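Local coordinates for nitrite transporter NirC (Salmonella enterica subsp. enterica serovar Typhimurium, PDB 4FC4), which forms a pentameric channel of the formate/nitrite transporter family that carries nitrite into and out of the cell across the cytoplasmic membrane, at residues B[78-88]-B[101-112]; B[145-154]-B[221-229]. All blocks are in the same frame, centred on the assembly; numbering follows the deposited sequence.

Contact 1: B[78-88]-B[101-112]; sequences ELFTGHTMFLT and MWAILPQTWLGN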
loop_
_atom_site.group_PDB
_atom_site.type_symbol
_atom_site.label_atom_id
_atom_site.label_comp_id
_atom_site.label_asym_id
_atom_site.label_seq_id
_atom_site.Cartn_x
_atom_site.Cartn_y
_atom_site.Cartn_z
ATOM N N GLU B 78 6.943 -26.607 0.029
ATOM C CA GLU B 78 6.881 -27.144 1.418
ATOM C C GLU B 78 7.992 -26.613 2.330
ATOM O O GLU B 78 9.152 -26.797 2.041
ATOM C CB GLU B 78 6.839 -28.680 1.418
ATOM C CG GLU B 78 5.714 -29.208 0.539
ATOM C CD GLU B 78 4.288 -29.017 1.118
ATOM O OE1 GLU B 78 4.120 -28.710 2.333
ATOM O OE2 GLU B 78 3.298 -29.258 0.370
ATOM N N LEU B 79 7.619 -25.935 3.406
ATOM C CA LEU B 79 8.542 -25.197 4.249
ATOM C C LEU B 79 8.590 -25.892 5.583
ATOM O O LEU B 79 7.573 -26.094 6.232
ATOM C CB LEU B 79 8.052 -23.733 4.436
ATOM C CG LEU B 79 9.016 -22.757 5.155
ATOM C CD1 LEU B 79 10.399 -22.764 4.494
ATOM C CD2 LEU B 79 8.445 -21.306 5.286
ATOM N N PHE B 80 9.789 -26.272 6.006
ATOM C CA PHE B 80 9.913 -27.056 7.210
ATOM C C PHE B 80 9.295 -26.307 8.398
ATOM O O PHE B 80 8.630 -26.940 9.231
ATOM C CB PHE B 80 11.376 -27.450 7.481
ATOM C CG PHE B 80 11.672 -27.679 8.941
ATOM C CD1 PHE B 80 12.022 -26.599 9.773
ATOM C CD2 PHE B 80 11.554 -28.965 9.502
ATOM C CE1 PHE B 80 12.268 -26.808 11.129
ATOM C CE2 PHE B 80 11.786 -29.170 10.862
ATOM C CZ PHE B 80 12.150 -28.099 11.675
ATOM N N THR B 81 9.489 -24.980 8.477
ATOM C CA THR B 81 9.073 -24.254 9.690
ATOM C C THR B 81 7.566 -24.242 9.822
ATOM O O THR B 81 7.042 -24.233 10.916
ATOM C CB THR B 81 9.662 -22.826 9.774
ATOM O OG1 THR B 81 9.374 -22.138 8.556
ATOM C CG2 THR B 81 11.205 -22.901 9.970
ATOM N N GLY B 82 6.862 -24.293 8.694
ATOM C CA GLY B 82 5.387 -24.326 8.690
ATOM C C GLY B 82 4.928 -25.750 8.990
ATOM O O GLY B 82 3.926 -25.951 9.685
ATOM N N HIS B 83 5.673 -26.731 8.476
ATOM C CA HIS B 83 5.416 -28.116 8.801
ATOM C C HIS B 83 5.387 -28.365 10.293
ATOM O O HIS B 83 4.570 -29.199 10.774
ATOM C CB HIS B 83 6.386 -29.058 8.061
ATOM C CG HIS B 83 6.061 -29.251 6.596
ATOM N ND1 HIS B 83 6.536 -30.281 5.886
ATOM C CD2 HIS B 83 5.279 -28.484 5.708
ATOM C CE1 HIS B 83 6.077 -30.231 4.610
ATOM N NE2 HIS B 83 5.301 -29.126 4.493
ATOM N N THR B 84 6.229 -27.646 11.061
ATOM C CA THR B 84 6.229 -27.883 12.525
ATOM C C THR B 84 4.827 -27.680 13.141
ATOM O O THR B 84 4.396 -28.522 14.000
ATOM C CB THR B 84 7.253 -27.052 13.324
ATOM O OG1 THR B 84 6.897 -25.686 13.256
ATOM C CG2 THR B 84 8.667 -27.259 12.854
ATOM N N MET B 85 4.148 -26.581 12.716
ATOM C CA MET B 85 2.734 -26.311 13.084
ATOM C C MET B 85 1.720 -27.270 12.460
ATOM O O MET B 85 0.894 -27.831 13.188
ATOM C CB MET B 85 2.310 -24.878 12.772
ATOM C CG MET B 85 0.881 -24.496 13.169
ATOM S SD MET B 85 0.601 -22.734 12.746
ATOM C CE MET B 85 0.353 -22.802 10.975
ATOM N N PHE B 86 1.801 -27.486 11.146
ATOM C CA PHE B 86 0.761 -28.216 10.423
ATOM C C PHE B 86 0.666 -29.636 10.973
ATOM O O PHE B 86 -0.440 -30.171 11.312
ATOM C CB PHE B 86 1.055 -28.260 8.894
ATOM C CG PHE B 86 0.805 -26.952 8.152
ATOM C CD1 PHE B 86 -0.443 -26.308 8.193
ATOM C CD2 PHE B 86 1.822 -26.367 7.372
ATOM C CE1 PHE B 86 -0.665 -25.108 7.482
ATOM C CE2 PHE B 86 1.610 -25.171 6.668
ATOM C CZ PHE B 86 0.376 -24.535 6.731
ATOM N N LEU B 87 1.847 -30.255 11.043
ATOM C CA LEU B 87 1.958 -31.631 11.466
ATOM C C LEU B 87 1.527 -31.812 12.912
ATOM O O LEU B 87 0.952 -32.831 13.254
ATOM C CB LEU B 87 3.356 -32.162 11.203
ATOM C CG LEU B 87 3.804 -32.076 9.737
ATOM C CD1 LEU B 87 5.149 -32.755 9.585
ATOM C CD2 LEU B 87 2.817 -32.759 8.799
ATOM N N THR B 88 1.745 -30.800 13.742
ATOM C CA THR B 88 1.369 -30.878 15.149
ATOM C C THR B 88 -0.156 -30.997 15.237
ATOM O O THR B 88 -0.690 -31.957 15.869
ATOM C CB THR B 88 1.885 -29.641 15.931
ATOM O OG1 THR B 88 3.304 -29.781 16.119
ATOM C CG2 THR B 88 1.190 -29.502 17.285
ATOM N N MET B 101 4.612 -37.496 11.661
ATOM C CA MET B 101 5.169 -36.183 11.871
ATOM C C MET B 101 6.703 -36.215 11.935
ATOM O O MET B 101 7.383 -35.488 11.204
ATOM C CB MET B 101 4.593 -35.542 13.138
ATOM C CG MET B 101 5.273 -34.234 13.509
ATOM S SD MET B 101 4.465 -33.505 14.926
ATOM C CE MET B 101 5.326 -31.917 15.071
ATOM N N TRP B 102 7.250 -37.046 12.818
ATOM C CA TRP B 102 8.706 -37.138 12.940
ATOM C C TRP B 102 9.432 -37.774 11.766
ATOM O O TRP B 102 10.590 -37.496 11.561
ATOM C CB TRP B 102 9.112 -37.742 14.278
ATOM C CG TRP B 102 8.560 -36.995 15.477
ATOM C CD1 TRP B 102 7.733 -37.506 16.477
ATOM C CD2 TRP B 102 8.792 -35.584 15.868
ATOM N NE1 TRP B 102 7.452 -36.552 17.432
ATOM C CE2 TRP B 102 8.047 -35.378 17.126
ATOM C CE3 TRP B 102 9.508 -34.496 15.311
ATOM C CZ2 TRP B 102 8.031 -34.152 17.782
ATOM C CZ3 TRP B 102 9.490 -33.272 15.994
ATOM C CH2 TRP B 102 8.771 -33.107 17.201
ATOM N N ALA B 103 8.779 -38.584 10.941
ATOM C CA ALA B 103 9.442 -39.081 9.743
ATOM C C ALA B 103 9.514 -37.987 8.644
ATOM O O ALA B 103 10.421 -37.958 7.813
ATOM C CB ALA B 103 8.718 -40.303 9.242
ATOM N N ILE B 104 8.565 -37.063 8.673
ATOM C CA ILE B 104 8.456 -36.091 7.635
ATOM C C ILE B 104 9.324 -34.840 7.863
ATOM O O ILE B 104 10.009 -34.385 6.930
ATOM C CB ILE B 104 6.969 -35.720 7.425
ATOM C CG1 ILE B 104 6.188 -36.963 6.898
ATOM C CG2 ILE B 104 6.857 -34.507 6.536
ATOM C CD1 ILE B 104 4.730 -36.703 6.601
ATOM N N LEU B 105 9.280 -34.282 9.081
ATOM C CA LEU B 105 9.956 -33.015 9.390
ATOM C C LEU B 105 11.431 -32.998 8.908
ATOM O O LEU B 105 11.832 -32.027 8.273
ATOM C CB LEU B 105 9.851 -32.646 10.887
ATOM C CG LEU B 105 8.530 -32.056 11.367
ATOM C CD1 LEU B 105 8.580 -31.929 12.868
ATOM C CD2 LEU B 105 8.209 -30.675 10.710
ATOM N N PRO B 106 12.231 -34.057 9.217
ATOM C CA PRO B 106 13.646 -34.039 8.780
ATOM C C PRO B 106 13.808 -34.030 7.235
ATOM O O PRO B 106 14.729 -33.378 6.695
ATOM C CB PRO B 106 14.244 -35.350 9.393
ATOM C CG PRO B 106 13.064 -36.161 9.868
ATOM C CD PRO B 106 11.959 -35.158 10.165
ATOM N N GLN B 107 12.955 -34.778 6.536
ATOM C CA GLN B 107 12.897 -34.696 5.081
ATOM C C GLN B 107 12.612 -33.267 4.565
ATOM O O GLN B 107 13.282 -32.812 3.612
ATOM C CB GLN B 107 11.786 -35.552 4.533
ATOM C CG GLN B 107 11.805 -37.019 4.902
ATOM C CD GLN B 107 10.906 -37.803 3.941
ATOM O OE1 GLN B 107 10.938 -39.017 3.951
ATOM N NE2 GLN B 107 10.100 -37.083 3.087
ATOM N N THR B 108 11.620 -32.591 5.146
ATOM C CA THR B 108 11.246 -31.259 4.641
ATOM C C THR B 108 12.468 -30.371 4.841
ATOM O O THR B 108 12.872 -29.613 3.965
ATOM C CB THR B 108 10.035 -30.667 5.376
ATOM O OG1 THR B 108 8.998 -31.655 5.529
ATOM C CG2 THR B 108 9.471 -29.400 4.605
ATOM N N TRP B 109 13.050 -30.469 6.026
ATOM C CA TRP B 109 14.278 -29.777 6.367
ATOM C C TRP B 109 15.351 -29.999 5.323
ATOM O O TRP B 109 15.927 -29.027 4.849
ATOM C CB TRP B 109 14.767 -30.308 7.718
ATOM C CG TRP B 109 15.797 -29.444 8.370
ATOM C CD1 TRP B 109 15.586 -28.424 9.294
ATOM C CD2 TRP B 109 17.244 -29.472 8.156
ATOM N NE1 TRP B 109 16.767 -27.859 9.675
ATOM C CE2 TRP B 109 17.803 -28.426 9.029
ATOM C CE3 TRP B 109 18.124 -30.273 7.398
ATOM C CZ2 TRP B 109 19.177 -28.188 9.110
ATOM C CZ3 TRP B 109 19.513 -30.020 7.490
ATOM C CH2 TRP B 109 20.027 -29.030 8.344
ATOM N N LEU B 110 15.652 -31.275 4.987
ATOM C CA LEU B 110 16.703 -31.608 4.020
ATOM C C LEU B 110 16.409 -31.016 2.636
ATOM O O LEU B 110 17.343 -30.488 1.968
ATOM C CB LEU B 110 16.957 -33.122 3.927
ATOM C CG LEU B 110 17.690 -33.812 5.118
ATOM C CD1 LEU B 110 17.713 -35.329 4.993
ATOM C CD2 LEU B 110 19.115 -33.292 5.408
ATOM N N GLY B 111 15.126 -31.065 2.227
ATOM C CA GLY B 111 14.731 -30.513 0.947
ATOM C C GLY B 111 14.935 -29.014 0.920
ATOM O O GLY B 111 15.449 -28.471 -0.032
ATOM N N ASN B 112 14.484 -28.331 1.966
ATOM C CA ASN B 112 14.688 -26.902 2.115
ATOM C C ASN B 112 16.167 -26.520 1.989
ATOM O O ASN B 112 16.491 -25.503 1.357
ATOM C CB ASN B 112 14.153 -26.450 3.458
ATOM C CG ASN B 112 12.643 -26.439 3.509
ATOM O OD1 ASN B 112 12.095 -26.211 4.574
ATOM N ND2 ASN B 112 11.952 -26.674 2.356
#
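Asn112 meets the start of helix 80-93 with both arms of its amide. ND2 donates to Glu78 O at 2.8 Å, the carbonyl oxygen lying in the amide plane and the N-H pointing nearly straight at it, while OD1 accepts from Phe80 N at 2.7 Å. The two bonds bracket Leu79, the N-cap residue, and fix the rotation of the amide. Next to it the Phe80 ring, with CG anti to the backbone N (chi1 153°), lodges as a knob among Leu105, Thr108, Trp109 and Asn112. Trp109 turns the edge of its indole onto the Phe80 face in a T-shaped pair, planes at 87° and CD1 over the ring centre, while Leu105 O lies at the ring's edge. Interlocking is mutual, since Leu105 is a knob among Phe80, His83, Thr84 and Leu87; segments 80-88 and 101-112 run antiparallel (164°, axes 9.1 Å apart), joined by a short connection in the formate/nitrite transporter fold. Farther along, Leu87 CB packs on Met101 CG at 3.6 Å. His83 is gripped at both ring nitrogens: ND1 shares a hydrogen bond of 2.8 Å with Thr108 OG1, and NE2 donates to Glu78 OE1 in a His-carboxylate hydrogen bond. The second carboxylate oxygen, Glu78 OE2, forms a salt bridge with Arg15, and Asn112 ND2 also bonds Ser31 O, bringing helices 3-22 and 24-51 into the second shell.

Contact 2: B[145-154]-B[221-229]; sequences KTTAPATVLF and GIGHNLLWV
Trp228 presents one indole face to Ala150, whose CB stands 3.5 Å from the centroid of the five-membered ring and only 4° off its normal, a CH-pi contact. With chi1 at -58°, CG is anti to the carbonyl carbon, which places the indole against Ala150. The opposite face is covered by Leu227 CD2 from its own helix. Phe154 CD1 lies at the edge of the indole, and the Phe154 CA-H points at Trp228 O in a CA-H...O contact. Leu153 enters as a knob between His224, Asn225, Trp228 and Val229; it crosses the Asn225 side chain at about a right angle and brings CD1 to 3.5 Å from Asn225 ND2. His224 is oriented by its own bond: NE2 donates to Ala148 O at 3.1 Å, with the acceptor in the imidazole plane but the N-H bent to 147°. Asn225 ND2 reaches Lys145 O at 3.0 Å from above the carbonyl plane, and also bonds Glu196, which forms a salt bridge with Lys145 NZ. At the far end Thr146 CB rests on Gly221 O at 3.4 Å, where the glycine lets the backbones approach closely. Segments 150-154 and 221-229 cross with axes 8.3 Å apart, where helix 150-172 meets helix 219-248; the turn between helices 137-147 and 150-172 runs past the edge of the His224 ring, helix 198-209 flanks Thr146 and Asn225 through Phe205, and Thr151 packs on Trp125 of a neighbouring subunit.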
loop_
_atom_site.group_PDB
_atom_site.type_symbol
_atom_site.label_atom_id
_atom_site.label_comp_id
_atom_site.label_asym_id
_atom_site.label_seq_id
_atom_site.Cartn_x
_atom_site.Cartn_y
_atom_site.Cartn_z
ATOM N N LYS B 145 26.071 -14.913 13.326
ATOM C CA LYS B 145 25.026 -15.913 13.589
ATOM C C LYS B 145 25.656 -17.217 14.047
ATOM O O LYS B 145 25.045 -17.929 14.844
ATOM C CB LYS B 145 24.134 -16.158 12.394
ATOM C CG LYS B 145 23.086 -15.079 12.131
ATOM C CD LYS B 145 22.590 -15.209 10.697
ATOM C CE LYS B 145 21.439 -14.282 10.367
ATOM N NZ LYS B 145 20.278 -14.601 11.203
ATOM N N THR B 146 26.880 -17.500 13.580
ATOM C CA THR B 146 27.474 -18.807 13.851
ATOM C C THR B 146 28.162 -18.921 15.194
ATOM O O THR B 146 28.315 -20.025 15.718
ATOM C CB THR B 146 28.514 -19.229 12.782
ATOM O OG1 THR B 146 29.651 -18.337 12.824
ATOM C CG2 THR B 146 27.887 -19.267 11.392
ATOM N N THR B 147 28.671 -17.801 15.707
ATOM C CA THR B 147 29.395 -17.819 17.004
ATOM C C THR B 147 28.496 -17.437 18.193
ATOM O O THR B 147 28.962 -17.478 19.310
ATOM C CB THR B 147 30.611 -16.873 17.019
ATOM O OG1 THR B 147 30.131 -15.536 16.864
ATOM C CG2 THR B 147 31.571 -17.195 15.875
ATOM N N ALA B 148 27.248 -17.038 17.928
ATOM C CA ALA B 148 26.237 -16.721 18.945
ATOM C C ALA B 148 25.938 -17.895 19.942
ATOM O O ALA B 148 25.951 -19.053 19.552
ATOM C CB ALA B 148 24.951 -16.209 18.247
ATOM N N PRO B 149 25.639 -17.612 21.230
ATOM C CA PRO B 149 25.315 -18.754 22.159
ATOM C C PRO B 149 24.064 -19.603 21.807
ATOM O O PRO B 149 23.064 -19.082 21.279
ATOM C CB PRO B 149 25.085 -18.037 23.518
ATOM C CG PRO B 149 25.798 -16.726 23.391
ATOM C CD PRO B 149 25.549 -16.316 21.943
ATOM N N ALA B 150 24.113 -20.896 22.094
ATOM C CA ALA B 150 22.966 -21.798 21.897
ATOM C C ALA B 150 21.625 -21.189 22.390
ATOM O O ALA B 150 20.587 -21.330 21.754
ATOM C CB ALA B 150 23.219 -23.095 22.609
ATOM N N THR B 151 21.685 -20.511 23.528
ATOM C CA THR B 151 20.523 -20.119 24.276
ATOM C C THR B 151 19.865 -19.006 23.514
ATOM O O THR B 151 18.650 -19.064 23.211
ATOM C CB THR B 151 20.955 -19.619 25.647
ATOM O OG1 THR B 151 21.082 -20.744 26.499
ATOM C CG2 THR B 151 19.935 -18.647 26.229
ATOM N N VAL B 152 20.716 -18.049 23.152
ATOM C CA VAL B 152 20.337 -16.893 22.391
ATOM C C VAL B 152 19.733 -17.395 21.091
ATOM O O VAL B 152 18.623 -16.959 20.707
ATOM C CB VAL B 152 21.533 -15.879 22.226
ATOM C CG1 VAL B 152 21.337 -14.910 21.041
ATOM C CG2 VAL B 152 21.805 -15.121 23.564
ATOM N N LEU B 153 20.405 -18.360 20.462
ATOM C CA LEU B 153 19.951 -18.815 19.133
ATOM C C LEU B 153 18.614 -19.542 19.208
ATOM O O LEU B 153 17.726 -19.342 18.368
ATOM C CB LEU B 153 21.019 -19.652 18.419
ATOM C CG LEU B 153 22.212 -18.844 17.890
ATOM C CD1 LEU B 153 23.138 -19.725 17.089
ATOM C CD2 LEU B 153 21.778 -17.679 17.020
ATOM N N PHE B 154 18.461 -20.360 20.240
ATOM C CA PHE B 154 17.208 -21.085 20.443
ATOM C C PHE B 154 16.000 -20.136 20.563
ATOM O O PHE B 154 15.016 -20.247 19.838
ATOM C CB PHE B 154 17.337 -21.911 21.697
ATOM C CG PHE B 154 16.138 -22.727 22.015
ATOM C CD1 PHE B 154 16.012 -24.028 21.488
ATOM C CD2 PHE B 154 15.162 -22.228 22.894
ATOM C CE1 PHE B 154 14.896 -24.801 21.773
ATOM C CE2 PHE B 154 14.055 -23.004 23.199
ATOM C CZ PHE B 154 13.919 -24.297 22.641
ATOM N N GLY B 221 30.583 -23.946 12.784
ATOM C CA GLY B 221 29.781 -22.752 13.062
ATOM C C GLY B 221 28.400 -22.771 12.428
ATOM O O GLY B 221 27.381 -22.438 13.088
ATOM N N ILE B 222 28.341 -23.153 11.145
ATOM C CA ILE B 222 27.049 -23.218 10.449
ATOM C C ILE B 222 26.125 -24.263 11.103
ATOM O O ILE B 222 24.981 -23.970 11.410
ATOM C CB ILE B 222 27.189 -23.454 8.938
ATOM C CG1 ILE B 222 27.863 -22.244 8.279
ATOM C CG2 ILE B 222 25.804 -23.670 8.318
ATOM C CD1 ILE B 222 28.388 -22.484 6.877
ATOM N N GLY B 223 26.649 -25.453 11.383
ATOM C CA GLY B 223 25.860 -26.498 11.997
ATOM C C GLY B 223 25.368 -26.132 13.381
ATOM O O GLY B 223 24.238 -26.445 13.752
ATOM N N HIS B 224 26.233 -25.471 14.142
ATOM C CA HIS B 224 25.886 -24.895 15.452
ATOM C C HIS B 224 24.655 -24.009 15.406
ATOM O O HIS B 224 23.716 -24.229 16.166
ATOM C CB HIS B 224 27.074 -24.130 16.049
ATOM C CG HIS B 224 26.742 -23.449 17.352
ATOM N ND1 HIS B 224 26.648 -24.117 18.512
ATOM C CD2 HIS B 224 26.448 -22.146 17.644
ATOM C CE1 HIS B 224 26.332 -23.274 19.503
ATOM N NE2 HIS B 224 26.198 -22.077 18.980
ATOM N N ASN B 225 24.645 -22.998 14.538
ATOM C CA ASN B 225 23.424 -22.130 14.363
ATOM C C ASN B 225 22.178 -22.904 13.911
ATOM O O ASN B 225 21.152 -22.822 14.566
ATOM C CB ASN B 225 23.678 -20.992 13.388
ATOM C CG ASN B 225 22.424 -20.128 13.130
ATOM O OD1 ASN B 225 21.510 -20.539 12.405
ATOM N ND2 ASN B 225 22.391 -18.917 13.722
ATOM N N LEU B 226 22.281 -23.666 12.811
ATOM C CA LEU B 226 21.166 -24.480 12.291
ATOM C C LEU B 226 20.577 -25.427 13.360
ATOM O O LEU B 226 19.338 -25.530 13.464
ATOM C CB LEU B 226 21.548 -25.202 10.978
ATOM C CG LEU B 226 21.837 -24.328 9.733
ATOM C CD1 LEU B 226 21.987 -25.183 8.470
ATOM C CD2 LEU B 226 20.728 -23.282 9.512
ATOM N N LEU B 227 21.429 -26.060 14.192
ATOM C CA LEU B 227 20.900 -26.904 15.276
ATOM C C LEU B 227 19.974 -26.158 16.229
ATOM O O LEU B 227 18.789 -26.461 16.295
ATOM C CB LEU B 227 21.993 -27.616 16.066
ATOM C CG LEU B 227 21.492 -28.444 17.263
ATOM C CD1 LEU B 227 20.559 -29.585 16.814
ATOM C CD2 LEU B 227 22.671 -28.998 18.093
ATOM N N TRP B 228 20.505 -25.161 16.934
ATOM C CA TRP B 228 19.704 -24.358 17.864
ATOM C C TRP B 228 18.570 -23.529 17.241
ATOM O O TRP B 228 17.471 -23.451 17.804
ATOM C CB TRP B 228 20.635 -23.563 18.788
ATOM C CG TRP B 228 21.526 -24.539 19.523
ATOM C CD1 TRP B 228 22.875 -24.794 19.300
ATOM C CD2 TRP B 228 21.127 -25.493 20.571
ATOM N NE1 TRP B 228 23.331 -25.770 20.141
ATOM C CE2 TRP B 228 22.339 -26.227 20.935
ATOM C CE3 TRP B 228 19.934 -25.769 21.244
ATOM C CZ2 TRP B 228 22.336 -27.219 21.927
ATOM C CZ3 TRP B 228 19.928 -26.735 22.248
ATOM C CH2 TRP B 228 21.100 -27.470 22.570
ATOM N N VAL B 229 18.787 -22.979 16.055
ATOM C CA VAL B 229 17.716 -22.225 15.364
ATOM C C VAL B 229 16.579 -23.149 14.938
ATOM O O VAL B 229 15.424 -22.837 15.149
ATOM C CB VAL B 229 18.282 -21.360 14.239
ATOM C CG1 VAL B 229 17.180 -20.608 13.478
ATOM C CG2 VAL B 229 19.254 -20.384 14.896
#

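From the N terminus, the chain reaches contact 1 first: residues 78-88 and 101-112 close a short loop of 12 intervening residues, joining helix 80-93 to the next helix, 98-125. Helix 137-147 follows, and contact 2 opens at its end, closing only after 66 further residues when helix 219-248 returns. The two loops are in series, neither nesting nor crossing, with centres 20 Å apart. They still touch, through Trp109 CZ2 and Leu226 CD1 at 4.2 Å. Helix 219-248 links them further: beyond contact 2 its Thr230 receives Phe80 and hydrogen-bonds Trp109 NE1. Helix 150-172 likewise continues from contact 2 to Thr81, through Asn161.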